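Local coordinates for Rho GTPase-activating protein 27 (Homo sapiens, PDB 3PP2) that probably switches off Rho-type GTPases such as CDC42 and RAC1 by promoting their GDP-bound state, and is represented here by its pleckstrin homology domain, at residues V13-K18 against W31-T36; A20-R25 against S95-E100; G40-F45 against E67-L72; A75-A80 against A117-I122. All blocks are in the same frame, centred on the assembly; numbering follows the deposited sequence. Where two conformers were deposited one is given.

Overall arrangement
All four contacts belong to one pleckstrin homology domain. Contacts 1 and 3, nearest its middle, are strand pairs of the antiparallel sheet, bonded backbone to backbone; L14 and T36 of contact 1 and L43 and L72 of contact 3 reach helix 108-122, and R16 of contact 1 forms a salt bridge with E67 of contact 3. Contact 2, about 17 Å from contact 1 centre to centre, lies at the surface, where strand 10-21 runs out to its turn and side-chain hydroxyl and charged groups join a short backbone pair. Contact 4 has no hydrogen bond across its segments: the end of the C-terminal helix meets strand 76-79 mainly through aliphatic side chains, and L72 of contact 3 packs against that same helix end.

Contact 1: V13-K18 against W31-T36; sequences VLHRTK and WSASWT
Strands 13-18 and 32-36 run antiparallel at 131° with strong twist, L14 and R16 forming the hydrogen-bonded pairs with S34 and S32. R16 carries the side-chain chemistry on one face of this sheet. With CG between the backbone N and carbonyl carbon (chi1 80°) and the chain bent at chi2, it reaches over the neighbouring strand, and NE donates to S34 OG at 2.8 Å, with OG somewhat tilted from the guanidinium plane. S32 CB lies over a face of that group, 3.6 Å from R16 NH2, and a water joins NH2 to S32 OG. R16 NH1 reaches E67 and the carbonyl of F46. On the other face, A33 CB sits over the H15 ring, 3.9 Å from its centroid, while V13 CG2 meets the edge of W35 at CE3 (3.8 Å). Where the pairing ends, T17 CG2 stands over the centre of the W31 six-membered ring, 3.7 Å from its centroid, a CH-pi contact. A leucine at R16 would probably leave E67 without its positive mate and S34 OG without the NE donor. Since S34 OG also donates to the W35 carbonyl, arginine, serine and backbone form a polar chain that probably limits the turning of the guanidinium over this face of the pleckstrin homology sheet.

Contact 2: A20-R25 against S95-E100; sequences ADKGKR and SRDGSE
K22 and S99 meet where the type I' turn D21-K24 comes up against the loop before strand 100-104. S99 OG, anti to its carbonyl carbon and beside its backbone N (chi1 -68°), accepts from K22 N at 2.9 Å in a nearly straight bond of 165°. Replacing S99 by alanine would probably leave the K22 amide without this acceptor and the tip of the turn less firmly held. The K22 side chain runs extended until its last torsion, which bends NZ to D97 OD2 (3.0 Å) in a salt bridge with a weak hydrogen bond. The other oxygen of D97, OD1, is gripped from opposite faces of the carboxylate by S95 OG (2.8 Å) and S99 N, the latter bond closing an Asx turn. At the far end R25, bent at chi2 and chi3, brings its guanidinium to the E100 carboxylate; this salt bridge belongs to one of two conformers of E100 and is to that extent doubtful. A20 CB packs on E100 CB (3.8 Å) beside the backbone pair A20-E100. The S99 hydroxyl and that backbone pair thus join two loops of the pleckstrin homology domain at its surface, with the charge pairs adding a weaker or conformer-dependent hold.

Contact 3: G40-F45 against E67-L72; sequences GGVLTF and EYTVEL
V42 CG1 presses on T69 CG2 at 3.4 Å, tighter than usual for two methyl carbons. Both methyl groups lie anti to their own backbone N (V42 chi1 179°), which directs them at each other diagonally across the strand pair. On the same face T44 and T69 lie side by side, pointing the same way, and a water spans their hydroxyls, 2.7 Å from T44 OG1 and 3.0 Å from T69 OG1. The strands are neighbours in the antiparallel sheet of the pleckstrin homology fold, their short axes at 168°. At the end of the pairing a classic beta bulge sets E67 and Y68 against F45: F45 O receives both E67 N (2.8 Å) and Y68 N (3.1 Å), each in the carbonyl plane. E67 CG lies over the centre of the Y68 ring, and the E67 carboxylate pairs with R16. On the opposite face the F45 ring turns its edge to Y68 CB, 4.1 Å from CD2, and to V70 CG2, while L43 and V70 pack on L93 of strand 90-94. At the other end of the pair L72 N donates to G41 O at 2.9 Å, and the L72 side chain folds over that carbonyl, with CB 3.3 Å from G41 O.

Contact 4: A75-A80 against A117-I122; sequences ATLSWA and AIAQGI
I122 N donates to I118 O at 2.9 Å, the shortest backbone bond within segment 117-122, the last turn of helix 108-122, and this turn brings both isoleucines to the side that meets strand 76-79. No hydrogen bond crosses to the strand; side-chain carbons carry the contact. L77 and I122 supply most of it. With CG anti to the backbone N (chi1 172°), L77 sends its CD2 to the helix between I118 and A119, 3.9 Å from I118 CG2 and 4.0 Å from A119 CB, and also 3.6 Å from A119 N. The side chains of L77 and I118 cross at about a right angle. In the pleckstrin homology fold a C-terminal helix closes one end of the curled sheet, and here the helix and strand segments run nearly antiparallel, at 157° and 9.1 Å between axes. I122 takes the next position along the strand: its CD1 touches L77 CB at 3.7 Å and A75 CB at 4.2 Å, while the CG2 branch comes up to A75 O at 3.5 Å. From the strand 66-71 side, L72 touches both isoleucines, and A75 leans on L93. Farther along strand 76-79, W79 stacks on H115 of the same helix, and A119 packs against W79 of the third subunit.

Contact 1: V13-K18 against W31-T36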
loop_
_atom_site.group_PDB
_atom_site.type_symbol
_atom_site.label_atom_id
_atom_site.label_comp_id
_atom_site.label_asym_id
_atom_site.label_seq_id
_atom_site.Cartn_x
_atom_site.Cartn_y
_atom_site.Cartn_z
ATOM N N VAL A 13 -12.806 5.248 3.257
ATOM C CA VAL A 13 -13.505 5.435 2.025
ATOM C C VAL A 13 -13.099 4.361 0.992
ATOM O O VAL A 13 -11.904 4.161 0.741
ATOM C CB VAL A 13 -13.328 6.861 1.481
ATOM C CG1 VAL A 13 -14.020 6.967 0.102
ATOM C CG2 VAL A 13 -13.869 7.913 2.461
ATOM N N LEU A 14 -14.081 3.691 0.406
ATOM C CA LEU A 14 -13.888 2.670 -0.608
ATOM C C LEU A 14 -14.839 2.903 -1.766
ATOM O O LEU A 14 -15.926 3.467 -1.601
ATOM C CB LEU A 14 -14.137 1.255 -0.061
ATOM C CG LEU A 14 -13.143 0.787 0.995
ATOM C CD1 LEU A 14 -13.612 -0.522 1.637
ATOM C CD2 LEU A 14 -11.751 0.663 0.412
ATOM N N HIS A 15 -14.467 2.386 -2.927
ATOM C CA HIS A 15 -15.368 2.300 -4.060
ATOM C C HIS A 15 -16.134 0.985 -3.976
ATOM O O HIS A 15 -15.590 -0.068 -3.615
ATOM C CB HIS A 15 -14.615 2.418 -5.347
ATOM C CG HIS A 15 -13.966 3.732 -5.511
ATOM N ND1 HIS A 15 -14.480 4.714 -6.311
ATOM C CD2 HIS A 15 -12.805 4.209 -5.008
ATOM C CE1 HIS A 15 -13.673 5.761 -6.274
ATOM N NE2 HIS A 15 -12.659 5.489 -5.469
ATOM N N ARG A 16 -17.410 1.032 -4.292
ATOM C CA ARG A 16 -18.227 -0.189 -4.283
ATOM C C ARG A 16 -19.389 -0.091 -5.226
ATOM O O ARG A 16 -19.909 1.015 -5.480
ATOM C CB ARG A 16 -18.707 -0.501 -2.858
ATOM C CG ARG A 16 -19.894 0.280 -2.351
ATOM C CD ARG A 16 -19.584 1.724 -2.194
ATOM N NE ARG A 16 -20.639 2.499 -1.555
ATOM C CZ ARG A 16 -21.751 2.855 -2.149
ATOM N NH1 ARG A 16 -22.646 3.611 -1.484
ATOM N NH2 ARG A 16 -21.969 2.492 -3.413
ATOM N N THR A 17 -19.832 -1.252 -5.700
ATOM C CA THR A 17 -21.082 -1.363 -6.424
ATOM C C THR A 17 -21.754 -2.671 -6.030
ATOM O O THR A 17 -21.083 -3.690 -5.844
ATOM C CB THR A 17 -20.855 -1.359 -7.966
ATOM O OG1 THR A 17 -22.117 -1.465 -8.627
ATOM C CG2 THR A 17 -19.904 -2.457 -8.495
ATOM N N LYS A 18 -23.068 -2.651 -5.988
ATOM C CA LYS A 18 -23.841 -3.867 -5.906
ATOM C C LYS A 18 -23.846 -4.476 -7.299
ATOM O O LYS A 18 -23.810 -3.751 -8.322
ATOM C CB LYS A 18 -25.265 -3.568 -5.433
ATOM C CG LYS A 18 -26.081 -4.776 -5.071
ATOM C CD LYS A 18 -27.392 -4.358 -4.356
ATOM C CE LYS A 18 -28.193 -5.574 -3.927
ATOM N NZ LYS A 18 -29.481 -5.088 -3.318
ATOM N N TRP A 31 -21.010 2.081 -9.590
ATOM C CA TRP A 31 -19.943 2.453 -8.664
ATOM C C TRP A 31 -20.117 3.815 -8.024
ATOM O O TRP A 31 -20.473 4.806 -8.704
ATOM C CB TRP A 31 -18.582 2.467 -9.367
ATOM C CG TRP A 31 -18.036 1.175 -9.852
ATOM C CD1 TRP A 31 -18.014 0.727 -11.152
ATOM C CD2 TRP A 31 -17.286 0.215 -9.090
ATOM N NE1 TRP A 31 -17.342 -0.467 -11.233
ATOM C CE2 TRP A 31 -16.887 -0.809 -9.985
ATOM C CE3 TRP A 31 -16.963 0.091 -7.734
ATOM C CZ2 TRP A 31 -16.156 -1.938 -9.559
ATOM C CZ3 TRP A 31 -16.245 -1.000 -7.320
ATOM C CH2 TRP A 31 -15.839 -2.005 -8.228
ATOM N N SER A 32 -19.790 3.883 -6.748
ATOM C CA SER A 32 -19.620 5.117 -5.997
ATOM C C SER A 32 -18.540 4.921 -4.948
ATOM O O SER A 32 -18.315 3.782 -4.513
ATOM C CB SER A 32 -20.903 5.464 -5.235
ATOM O OG SER A 32 -21.951 5.725 -6.097
ATOM N N ALA A 33 -17.926 6.010 -4.506
ATOM C CA ALA A 33 -17.080 5.981 -3.327
ATOM C C ALA A 33 -17.874 6.385 -2.109
ATOM O O ALA A 33 -18.614 7.369 -2.145
ATOM C CB ALA A 33 -15.872 6.921 -3.486
ATOM N N SER A 34 -17.758 5.645 -1.042
ATOM C CA SER A 34 -18.410 5.972 0.213
ATOM C C SER A 34 -17.609 5.626 1.407
ATOM O O SER A 34 -16.756 4.725 1.356
ATOM C CB SER A 34 -19.764 5.262 0.331
ATOM O OG SER A 34 -19.642 3.891 0.626
ATOM N N TRP A 35 -17.878 6.328 2.492
ATOM C CA TRP A 35 -17.470 5.849 3.788
ATOM C C TRP A 35 -18.022 4.435 3.988
ATOM O O TRP A 35 -19.130 4.094 3.543
ATOM C CB TRP A 35 -18.010 6.783 4.871
ATOM C CG TRP A 35 -17.503 6.579 6.243
ATOM C CD1 TRP A 35 -18.220 6.257 7.341
ATOM C CD2 TRP A 35 -16.136 6.690 6.655
ATOM N NE1 TRP A 35 -17.375 6.161 8.432
ATOM C CE2 TRP A 35 -16.092 6.433 8.027
ATOM C CE3 TRP A 35 -14.949 7.004 5.986
ATOM C CZ2 TRP A 35 -14.900 6.476 8.752
ATOM C CZ3 TRP A 35 -13.740 7.025 6.715
ATOM C CH2 TRP A 35 -13.744 6.783 8.070
ATOM N N THR A 36 -17.205 3.619 4.638
ATOM C CA THR A 36 -17.440 2.201 4.855
ATOM C C THR A 36 -16.988 1.898 6.260
ATOM O O THR A 36 -15.903 2.319 6.665
ATOM C CB THR A 36 -16.631 1.354 3.839
ATOM O OG1 THR A 36 -16.958 1.774 2.503
ATOM C CG2 THR A 36 -16.924 -0.142 3.959
HETATM O O HOH W 1 -23.421 3.409 -5.612
#

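Contact 2: A20-R25 against S95-E100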
loop_
_atom_site.group_PDB
_atom_site.type_symbol
_atom_site.label_atom_id
_atom_site.label_comp_id
_atom_site.label_asym_id
_atom_site.label_seq_id
_atom_site.Cartn_x
_atom_site.Cartn_y
_atom_site.Cartn_z
ATOM N N ALA A 20 -25.426 -8.031 -7.556
ATOM C CA ALA A 20 -26.573 -8.963 -7.561
ATOM C C ALA A 20 -27.460 -8.696 -6.369
ATOM O O ALA A 20 -26.954 -8.340 -5.275
ATOM C CB ALA A 20 -26.111 -10.393 -7.554
ATOM N N ASP A 21 -28.788 -8.791 -6.598
ATOM C CA ASP A 21 -29.771 -8.618 -5.551
ATOM C C ASP A 21 -30.349 -9.985 -5.288
ATOM O O ASP A 21 -31.073 -10.530 -6.117
ATOM C CB ASP A 21 -30.864 -7.651 -6.018
ATOM C CG ASP A 21 -31.954 -7.487 -5.006
ATOM O OD1 ASP A 21 -31.610 -7.340 -3.807
ATOM O OD2 ASP A 21 -33.138 -7.415 -5.423
ATOM N N LYS A 22 -30.013 -10.565 -4.147
ATOM C CA LYS A 22 -30.581 -11.865 -3.753
ATOM C C LYS A 22 -30.429 -12.926 -4.850
ATOM O O LYS A 22 -31.364 -13.703 -5.137
ATOM C CB LYS A 22 -32.021 -11.729 -3.295
ATOM C CG LYS A 22 -32.151 -10.824 -2.081
ATOM C CD LYS A 22 -33.587 -10.698 -1.633
ATOM C CE LYS A 22 -33.666 -9.831 -0.424
ATOM N NZ LYS A 22 -32.700 -10.269 0.630
ATOM N N GLY A 23 -29.243 -12.958 -5.453
ATOM C CA GLY A 23 -28.941 -13.932 -6.453
ATOM C C GLY A 23 -29.219 -13.503 -7.890
ATOM O O GLY A 23 -28.834 -14.241 -8.828
ATOM N N LYS A 24 -29.826 -12.328 -8.079
ATOM C CA LYS A 24 -30.247 -11.882 -9.402
ATOM C C LYS A 24 -29.299 -10.765 -9.867
ATOM O O LYS A 24 -29.203 -9.708 -9.235
ATOM C CB LYS A 24 -31.698 -11.376 -9.360
ATOM C CG LYS A 24 -32.719 -12.342 -8.753
ATOM C CD LYS A 24 -32.672 -13.738 -9.209
ATOM C CE LYS A 24 -34.077 -14.427 -8.899
ATOM N NZ LYS A 24 -34.203 -15.010 -7.502
ATOM N N ARG A 25 -28.587 -10.994 -10.959
ATOM C CA ARG A 25 -27.533 -10.083 -11.403
ATOM C C ARG A 25 -28.146 -8.749 -11.866
ATOM O O ARG A 25 -29.225 -8.734 -12.503
ATOM C CB ARG A 25 -26.764 -10.706 -12.559
ATOM C CG ARG A 25 -26.000 -11.996 -12.176
ATOM C CD ARG A 25 -24.656 -12.108 -12.852
ATOM N NE ARG A 25 -23.768 -11.163 -12.200
ATOM C CZ ARG A 25 -23.193 -11.352 -11.004
ATOM N NH1 ARG A 25 -22.417 -10.402 -10.507
ATOM N NH2 ARG A 25 -23.389 -12.478 -10.302
ATOM N N SER A 95 -23.116 -12.166 0.015
ATOM C CA SER A 95 -23.759 -12.424 1.311
ATOM C C SER A 95 -24.584 -13.698 1.242
ATOM O O SER A 95 -24.822 -14.248 0.167
ATOM C CB SER A 95 -24.584 -11.243 1.767
ATOM O OG SER A 95 -25.517 -10.952 0.798
ATOM N N ARG A 96 -24.974 -14.181 2.410
ATOM C CA ARG A 96 -25.650 -15.474 2.472
ATOM C C ARG A 96 -26.990 -15.488 1.742
ATOM O O ARG A 96 -27.440 -16.549 1.323
ATOM C CB ARG A 96 -25.753 -15.941 3.906
ATOM C CG ARG A 96 -26.644 -15.157 4.719
ATOM C CD ARG A 96 -26.763 -15.758 6.141
ATOM N NE ARG A 96 -27.669 -14.909 6.898
ATOM C CZ ARG A 96 -27.299 -13.856 7.627
ATOM N NH1 ARG A 96 -28.246 -13.126 8.226
ATOM N NH2 ARG A 96 -26.007 -13.521 7.776
ATOM N N ASP A 97 -27.612 -14.312 1.575
ATOM C CA ASP A 97 -28.861 -14.213 0.785
ATOM C C ASP A 97 -28.656 -14.140 -0.728
ATOM O O ASP A 97 -29.641 -14.014 -1.481
ATOM C CB ASP A 97 -29.742 -13.063 1.275
ATOM C CG ASP A 97 -29.189 -11.697 0.962
ATOM O OD1 ASP A 97 -28.169 -11.591 0.257
ATOM O OD2 ASP A 97 -29.813 -10.682 1.410
ATOM N N GLY A 98 -27.394 -14.158 -1.173
ATOM C CA GLY A 98 -27.074 -14.170 -2.577
ATOM C C GLY A 98 -26.824 -12.802 -3.187
ATOM O O GLY A 98 -26.516 -12.691 -4.365
ATOM N N SER A 99 -26.965 -11.746 -2.418
ATOM C CA SER A 99 -26.566 -10.428 -2.909
ATOM C C SER A 99 -25.044 -10.388 -3.031
ATOM O O SER A 99 -24.318 -11.102 -2.328
ATOM C CB SER A 99 -27.063 -9.338 -2.004
ATOM O OG SER A 99 -28.485 -9.237 -2.056
ATOM N N GLU A 100 -24.582 -9.613 -3.981
ATOM C CA GLU A 100 -23.168 -9.564 -4.303
ATOM C C GLU A 100 -22.757 -8.104 -4.498
ATOM O O GLU A 100 -23.539 -7.289 -5.005
ATOM C CB GLU A 100 -22.862 -10.383 -5.591
ATOM C CG GLU A 100 -23.167 -11.911 -5.479
ATOM C CD GLU A 100 -22.884 -12.701 -6.750
ATOM O OE1 GLU A 100 -22.474 -12.093 -7.764
ATOM O OE2 GLU A 100 -23.074 -13.945 -6.726
#

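Contact 3: G40-F45 against E67-L72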
loop_
_atom_site.group_PDB
_atom_site.type_symbol
_atom_site.label_atom_id
_atom_site.label_comp_id
_atom_site.label_asym_id
_atom_site.label_seq_id
_atom_site.Cartn_x
_atom_site.Cartn_y
_atom_site.Cartn_z
ATOM N N GLY A 40 -18.255 -5.335 14.389
ATOM C CA GLY A 40 -18.982 -6.490 14.839
ATOM C C GLY A 40 -19.501 -7.485 13.820
ATOM O O GLY A 40 -20.623 -7.974 13.947
ATOM N N GLY A 41 -18.694 -7.818 12.809
ATOM C CA GLY A 41 -19.167 -8.758 11.793
ATOM C C GLY A 41 -20.177 -8.220 10.759
ATOM O O GLY A 41 -20.828 -8.991 10.066
ATOM N N VAL A 42 -20.311 -6.894 10.671
ATOM C CA VAL A 42 -21.227 -6.237 9.726
ATOM C C VAL A 42 -20.468 -5.135 8.965
ATOM O O VAL A 42 -19.781 -4.332 9.565
ATOM C CB VAL A 42 -22.392 -5.620 10.455
ATOM C CG1 VAL A 42 -23.319 -4.911 9.487
ATOM C CG2 VAL A 42 -23.144 -6.725 11.253
ATOM N N LEU A 43 -20.621 -5.129 7.651
ATOM C CA LEU A 43 -19.968 -4.171 6.755
ATOM C C LEU A 43 -21.018 -3.243 6.207
ATOM O O LEU A 43 -21.946 -3.683 5.517
ATOM C CB LEU A 43 -19.252 -4.893 5.613
ATOM C CG LEU A 43 -18.421 -4.053 4.634
ATOM C CD1 LEU A 43 -17.244 -3.430 5.326
ATOM C CD2 LEU A 43 -18.041 -4.918 3.392
ATOM N N THR A 44 -20.878 -1.958 6.533
ATOM C CA THR A 44 -21.837 -0.955 6.152
ATOM C C THR A 44 -21.201 0.027 5.147
ATOM O O THR A 44 -20.181 0.626 5.450
ATOM C CB THR A 44 -22.364 -0.186 7.359
ATOM O OG1 THR A 44 -22.954 -1.097 8.296
ATOM C CG2 THR A 44 -23.387 0.874 6.915
ATOM N N PHE A 45 -21.819 0.158 3.982
ATOM C CA PHE A 45 -21.478 1.165 3.009
ATOM C C PHE A 45 -22.468 2.297 3.139
ATOM O O PHE A 45 -23.681 2.081 2.994
ATOM C CB PHE A 45 -21.572 0.589 1.606
ATOM C CG PHE A 45 -20.565 -0.470 1.307
ATOM C CD1 PHE A 45 -19.230 -0.152 1.156
ATOM C CD2 PHE A 45 -20.950 -1.796 1.180
ATOM C CE1 PHE A 45 -18.325 -1.129 0.870
ATOM C CE2 PHE A 45 -20.034 -2.782 0.910
ATOM C CZ PHE A 45 -18.723 -2.427 0.739
ATOM N N GLU A 67 -26.339 2.927 2.977
ATOM C CA GLU A 67 -26.903 2.512 1.702
ATOM C C GLU A 67 -27.028 1.003 1.578
ATOM O O GLU A 67 -28.097 0.516 1.174
ATOM C CB GLU A 67 -26.088 3.059 0.517
ATOM C CG GLU A 67 -26.794 2.742 -0.795
ATOM C CD GLU A 67 -26.406 3.552 -1.986
ATOM O OE1 GLU A 67 -25.331 4.175 -1.972
ATOM O OE2 GLU A 67 -27.206 3.542 -2.968
ATOM N N TYR A 68 -25.941 0.293 1.904
ATOM C CA TYR A 68 -25.902 -1.179 1.822
ATOM C C TYR A 68 -25.296 -1.703 3.123
ATOM O O TYR A 68 -24.262 -1.201 3.587
ATOM C CB TYR A 68 -25.025 -1.658 0.667
ATOM C CG TYR A 68 -25.366 -1.122 -0.686
ATOM C CD1 TYR A 68 -26.589 -1.371 -1.266
ATOM C CD2 TYR A 68 -24.469 -0.369 -1.410
ATOM C CE1 TYR A 68 -26.914 -0.871 -2.521
ATOM C CE2 TYR A 68 -24.794 0.110 -2.681
ATOM C CZ TYR A 68 -26.024 -0.150 -3.224
ATOM O OH TYR A 68 -26.349 0.368 -4.481
ATOM N N THR A 69 -25.952 -2.685 3.728
ATOM C CA THR A 69 -25.406 -3.344 4.910
ATOM C C THR A 69 -25.208 -4.810 4.539
ATOM O O THR A 69 -26.128 -5.475 3.997
ATOM C CB THR A 69 -26.313 -3.134 6.108
ATOM O OG1 THR A 69 -26.512 -1.726 6.322
ATOM C CG2 THR A 69 -25.756 -3.803 7.385
ATOM N N VAL A 70 -24.047 -5.326 4.840
ATOM C CA VAL A 70 -23.764 -6.694 4.548
ATOM C C VAL A 70 -23.377 -7.402 5.839
ATOM O O VAL A 70 -22.353 -7.102 6.435
ATOM C CB VAL A 70 -22.638 -6.843 3.504
ATOM C CG1 VAL A 70 -22.494 -8.310 3.165
ATOM C CG2 VAL A 70 -22.902 -5.902 2.275
ATOM N N GLU A 71 -24.229 -8.326 6.289
ATOM C CA GLU A 71 -23.914 -9.151 7.437
ATOM C C GLU A 71 -22.939 -10.217 6.966
ATOM O O GLU A 71 -23.153 -10.856 5.965
ATOM C CB GLU A 71 -25.208 -9.736 8.054
ATOM C CG GLU A 71 -26.152 -8.654 8.544
ATOM C CD GLU A 71 -27.489 -9.148 9.037
ATOM O OE1 GLU A 71 -27.654 -10.377 9.188
ATOM O OE2 GLU A 71 -28.393 -8.284 9.289
ATOM N N LEU A 72 -21.857 -10.374 7.683
ATOM C CA LEU A 72 -20.775 -11.228 7.177
ATOM C C LEU A 72 -20.897 -12.709 7.536
ATOM O O LEU A 72 -20.211 -13.514 6.970
ATOM C CB LEU A 72 -19.417 -10.698 7.622
ATOM C CG LEU A 72 -19.062 -9.302 7.073
ATOM C CD1 LEU A 72 -17.722 -8.843 7.654
ATOM C CD2 LEU A 72 -19.091 -9.257 5.550
HETATM O O HOH W 2 -25.562 -0.770 8.971
#

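Contact 4: A75-A80 against A117-I122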
loop_
_atom_site.group_PDB
_atom_site.type_symbol
_atom_site.label_atom_id
_atom_site.label_comp_id
_atom_site.label_asym_id
_atom_site.label_seq_id
_atom_site.Cartn_x
_atom_site.Cartn_y
_atom_site.Cartn_z
ATOM N N ALA A 75 -21.021 -15.189 4.610
ATOM C CA ALA A 75 -20.629 -14.499 3.415
ATOM C C ALA A 75 -19.376 -15.169 2.834
ATOM O O ALA A 75 -18.654 -15.882 3.535
ATOM C CB ALA A 75 -20.362 -12.993 3.732
ATOM N N THR A 76 -19.139 -14.909 1.560
ATOM C CA THR A 76 -17.966 -15.395 0.832
ATOM C C THR A 76 -17.223 -14.185 0.265
ATOM O O THR A 76 -17.828 -13.326 -0.361
ATOM C CB THR A 76 -18.376 -16.324 -0.297
ATOM O OG1 THR A 76 -19.065 -17.450 0.253
ATOM C CG2 THR A 76 -17.152 -16.875 -1.049
ATOM N N LEU A 77 -15.926 -14.123 0.542
ATOM C CA LEU A 77 -15.038 -13.050 0.059
ATOM C C LEU A 77 -13.988 -13.641 -0.852
ATOM O O LEU A 77 -13.377 -14.658 -0.512
ATOM C CB LEU A 77 -14.379 -12.424 1.267
ATOM C CG LEU A 77 -13.268 -11.408 1.042
ATOM C CD1 LEU A 77 -13.857 -10.123 0.469
ATOM C CD2 LEU A 77 -12.524 -11.167 2.392
ATOM N N SER A 78 -13.702 -12.935 -1.924
ATOM C CA SER A 78 -12.638 -13.297 -2.824
ATOM C C SER A 78 -12.041 -12.085 -3.506
ATOM O O SER A 78 -12.611 -11.013 -3.478
ATOM C CB SER A 78 -13.140 -14.244 -3.887
ATOM O OG SER A 78 -14.178 -13.673 -4.633
ATOM N N TRP A 79 -10.876 -12.250 -4.096
ATOM C CA TRP A 79 -10.399 -11.331 -5.110
ATOM C C TRP A 79 -11.194 -11.637 -6.380
ATOM O O TRP A 79 -11.275 -12.785 -6.825
ATOM C CB TRP A 79 -8.903 -11.478 -5.337
ATOM C CG TRP A 79 -8.079 -11.025 -4.206
ATOM C CD1 TRP A 79 -7.826 -11.700 -3.041
ATOM C CD2 TRP A 79 -7.376 -9.760 -4.090
ATOM N NE1 TRP A 79 -6.999 -10.967 -2.247
ATOM C CE2 TRP A 79 -6.702 -9.773 -2.848
ATOM C CE3 TRP A 79 -7.220 -8.651 -4.921
ATOM C CZ2 TRP A 79 -5.927 -8.684 -2.393
ATOM C CZ3 TRP A 79 -6.425 -7.582 -4.492
ATOM C CH2 TRP A 79 -5.791 -7.609 -3.241
ATOM N N ALA A 80 -11.763 -10.605 -6.986
ATOM C CA ALA A 80 -12.595 -10.813 -8.172
ATOM C C ALA A 80 -11.751 -11.265 -9.357
ATOM O O ALA A 80 -10.596 -10.861 -9.484
ATOM C CB ALA A 80 -13.305 -9.554 -8.542
ATOM N N ALA A 117 -9.484 -7.653 7.101
ATOM C CA ALA A 117 -10.474 -7.296 8.119
ATOM C C ALA A 117 -11.795 -8.006 7.833
ATOM O O ALA A 117 -12.455 -8.532 8.750
ATOM C CB ALA A 117 -10.618 -5.775 8.219
ATOM N N ILE A 118 -12.253 -7.954 6.590
ATOM C CA ILE A 118 -13.515 -8.608 6.218
ATOM C C ILE A 118 -13.432 -10.107 6.391
ATOM O O ILE A 118 -14.363 -10.734 6.921
ATOM C CB ILE A 118 -13.941 -8.237 4.764
ATOM C CG1 ILE A 118 -14.213 -6.721 4.629
ATOM C CG2 ILE A 118 -15.179 -9.033 4.305
ATOM C CD1 ILE A 118 -14.220 -6.216 3.191
ATOM N N ALA A 119 -12.315 -10.697 6.005
ATOM C CA ALA A 119 -12.110 -12.129 6.211
ATOM C C ALA A 119 -12.227 -12.507 7.687
ATOM O O ALA A 119 -12.859 -13.531 8.039
ATOM C CB ALA A 119 -10.708 -12.576 5.645
ATOM N N GLN A 120 -11.632 -11.705 8.567
ATOM C CA GLN A 120 -11.754 -11.974 10.001
ATOM C C GLN A 120 -13.204 -11.814 10.451
ATOM O O GLN A 120 -13.678 -12.569 11.313
ATOM C CB GLN A 120 -10.833 -11.067 10.797
ATOM C CG GLN A 120 -10.824 -11.358 12.283
ATOM C CD GLN A 120 -9.708 -10.654 13.065
ATOM O OE1 GLN A 120 -8.610 -10.384 12.545
ATOM N NE2 GLN A 120 -9.989 -10.360 14.326
ATOM N N GLY A 121 -13.928 -10.844 9.898
ATOM C CA GLY A 121 -15.358 -10.652 10.258
ATOM C C GLY A 121 -16.227 -11.795 9.862
ATOM O O GLY A 121 -17.217 -12.113 10.572
ATOM N N ILE A 122 -15.890 -12.427 8.749
ATOM C CA ILE A 122 -16.639 -13.596 8.279
ATOM C C ILE A 122 -16.439 -14.762 9.204
ATOM O O ILE A 122 -17.374 -15.531 9.432
ATOM C CB ILE A 122 -16.226 -13.949 6.836
ATOM C CG1 ILE A 122 -16.724 -12.861 5.886
ATOM C CG2 ILE A 122 -16.784 -15.319 6.393
ATOM C CD1 ILE A 122 -16.219 -12.994 4.450
#